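Local coordinates for cation efflux system protein cusF (Escherichia coli, PDB 3E6Z) that serves as a periplasmic metallochaperone that binds one copper ion per polypeptide as part of a cation efflux system conferring copper and silver resistance, at residues 24-29 against 74-79. The protein carries 1 engineered substitution. Numbering follows the deposited sequence.
With CU (copper (II) ion), chain B.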
loop_
_atom_site.group_PDB
_atom_site.type_symbol
_atom_site.label_atom_id
_atom_site.label_comp_id
_atom_site.label_asym_id
_atom_site.label_seq_id
_atom_site.Cartn_x
_atom_site.Cartn_y
_atom_site.Cartn_z
ATOM N N ILE A 24 -4.293 5.913 3.569
ATOM C CA ILE A 24 -4.616 4.608 4.169
ATOM C C ILE A 24 -3.354 4.202 4.913
ATOM O O ILE A 24 -2.271 4.037 4.326
ATOM C CB ILE A 24 -4.943 3.577 3.109
ATOM C CG1 ILE A 24 -6.125 4.047 2.230
ATOM C CG2 ILE A 24 -5.368 2.203 3.838
ATOM C CD1 ILE A 24 -6.453 3.140 1.189
ATOM N N THR A 25 -3.475 4.001 6.267
ATOM C CA THR A 25 -2.385 3.533 7.073
ATOM C C THR A 25 -2.469 1.973 7.120
ATOM O O THR A 25 -3.534 1.442 7.519
ATOM C CB THR A 25 -2.462 4.139 8.480
ATOM O OG1 THR A 25 -2.387 5.558 8.340
ATOM C CG2 THR A 25 -1.369 3.704 9.378
ATOM N N ILE A 26 -1.419 1.319 6.664
ATOM C CA ILE A 26 -1.383 -0.142 6.522
ATOM C C ILE A 26 -0.211 -0.683 7.245
ATOM O O ILE A 26 0.937 -0.191 7.093
ATOM C CB ILE A 26 -1.314 -0.582 5.017
ATOM C CG1 ILE A 26 -2.484 0.025 4.267
ATOM C CG2 ILE A 26 -1.249 -2.152 4.898
ATOM C CD1 ILE A 26 -2.444 -0.276 2.702
ATOM N N HIS A 27 -0.455 -1.787 8.049
ATOM C CA HIS A 27 0.672 -2.496 8.622
ATOM C C HIS A 27 0.952 -3.685 7.683
ATOM O O HIS A 27 0.168 -4.645 7.549
ATOM C CB HIS A 27 0.306 -2.981 10.038
ATOM C CG HIS A 27 1.484 -3.617 10.699
ATOM N ND1 HIS A 27 2.583 -2.872 10.999
ATOM C CD2 HIS A 27 1.736 -4.925 11.050
ATOM C CE1 HIS A 27 3.480 -3.701 11.531
ATOM N NE2 HIS A 27 3.002 -4.940 11.561
ATOM N N HIS A 28 2.025 -3.515 6.858
ATOM C CA HIS A 28 2.318 -4.476 5.808
ATOM C C HIS A 28 3.192 -5.658 6.311
ATOM O O HIS A 28 3.989 -5.478 7.244
ATOM C CB HIS A 28 2.920 -3.781 4.552
ATOM C CG HIS A 28 4.330 -3.244 4.718
ATOM N ND1 HIS A 28 5.425 -4.035 4.885
ATOM C CD2 HIS A 28 4.844 -1.981 4.587
ATOM C CE1 HIS A 28 6.554 -3.288 4.870
ATOM N NE2 HIS A 28 6.239 -2.000 4.688
ATOM N N ASP A 29 2.910 -6.792 5.705
ATOM C CA ASP A 29 3.723 -8.017 5.890
ATOM C C ASP A 29 5.080 -7.775 5.298
ATOM O O ASP A 29 5.291 -6.802 4.538
ATOM C CB ASP A 29 3.005 -9.166 5.222
ATOM C CG ASP A 29 1.603 -9.324 5.785
ATOM O OD1 ASP A 29 1.472 -9.302 7.098
ATOM O OD2 ASP A 29 0.702 -9.579 5.019
ATOM N N GLN A 74 -1.417 2.058 -6.482
ATOM C CA GLN A 74 -1.952 1.651 -7.754
ATOM C C GLN A 74 -3.343 1.007 -7.569
ATOM O O GLN A 74 -4.248 1.277 -8.369
ATOM C CB GLN A 74 -1.027 0.613 -8.430
ATOM C CG GLN A 74 0.444 1.080 -8.695
ATOM C CD GLN A 74 0.494 2.082 -9.864
ATOM O OE1 GLN A 74 0.218 3.271 -9.656
ATOM N NE2 GLN A 74 0.801 1.573 -11.043
ATOM N N ASP A 75 -3.456 0.147 -6.544
ATOM C CA ASP A 75 -4.710 -0.620 -6.357
ATOM C C ASP A 75 -4.642 -1.200 -4.950
ATOM O O ASP A 75 -3.574 -1.316 -4.348
ATOM C CB ASP A 75 -4.863 -1.689 -7.435
ATOM C CG ASP A 75 -3.623 -2.587 -7.548
ATOM O OD1 ASP A 75 -3.297 -3.302 -6.580
ATOM O OD2 ASP A 75 -2.861 -2.391 -8.534
ATOM N N ILE A 76 -5.820 -1.584 -4.445
ATOM C CA ILE A 76 -5.905 -2.240 -3.137
ATOM C C ILE A 76 -7.211 -2.958 -3.178
ATOM O O ILE A 76 -8.221 -2.504 -3.620
ATOM C CB ILE A 76 -5.827 -1.164 -1.975
ATOM C CG1 ILE A 76 -5.897 -1.901 -0.609
ATOM C CG2 ILE A 76 -6.884 -0.071 -2.081
ATOM C CD1 ILE A 76 -5.421 -1.043 0.487
ATOM N N LYS A 77 -7.185 -4.185 -2.593
ATOM C CA LYS A 77 -8.333 -5.030 -2.506
ATOM C C LYS A 77 -8.194 -5.858 -1.287
ATOM O O LYS A 77 -7.122 -6.167 -0.869
ATOM C CB LYS A 77 -8.510 -5.999 -3.667
ATOM C CG LYS A 77 -7.507 -7.006 -3.842
ATOM C CD LYS A 77 -8.045 -8.010 -4.917
ATOM C CE LYS A 77 -7.639 -9.505 -4.723
ATOM N NZ LYS A 77 -7.532 -10.258 -3.444
ATOM N N VAL A 78 -9.330 -6.377 -0.758
ATOM C CA VAL A 78 -9.259 -7.379 0.353
ATOM C C VAL A 78 -8.637 -8.679 -0.216
ATOM O O VAL A 78 -8.890 -9.076 -1.345
ATOM C CB VAL A 78 -10.696 -7.692 0.883
ATOM C CG1 VAL A 78 -10.683 -9.016 1.774
ATOM C CG2 VAL A 78 -11.169 -6.502 1.647
ATOM N N SER A 79 -7.789 -9.291 0.606
ATOM C CA SER A 79 -7.152 -10.560 0.239
ATOM C C SER A 79 -7.337 -11.584 1.345
ATOM O O SER A 79 -7.754 -11.268 2.429
ATOM C CB SER A 79 -5.727 -10.352 -0.089
ATOM O OG SER A 79 -5.055 -9.956 1.008
HETATM CU CU CU B . 7.614 -0.583 4.568
#
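I26 and I76 meet tip to tip inside the small five-stranded beta-barrel of CusF, an OB fold. Strands 23-28 and 70-78 are not neighbours in the sheet. They face each other across the barrel interior, and side chains alone bridge them. The tight point is methyl against methyl: I26 CD1 lies 3.8 Å from I76 CD1. I24 adds a looser touch, its CD1 4.4 Å from the same I76 CD1. I76 holds CG1 anti to its backbone N (chi1 -179°), and the extended chain beyond carries CD1 into the core. F62 of strand 59-67 packs on both I26 and I76, and M51 also touches I76. The I24 and I76 alpha carbons remain 10.1 Å apart, so only side-chain ends meet, burying just 95 Å². The outer side is different. K77 and V78 are exposed and take no part in the packing. D75 OD1 accepts a hydrogen bond from N63 ND2 beside the classic beta bulge that Q74 and D75 form opposite N63. At the far end of 24-29, H28 binds copper with M39 and M41. H28 NE2 is 2.0 Å from the copper, while H28 ND1 donates to D29 O at 2.8 Å, with that oxygen close to the imidazole plane.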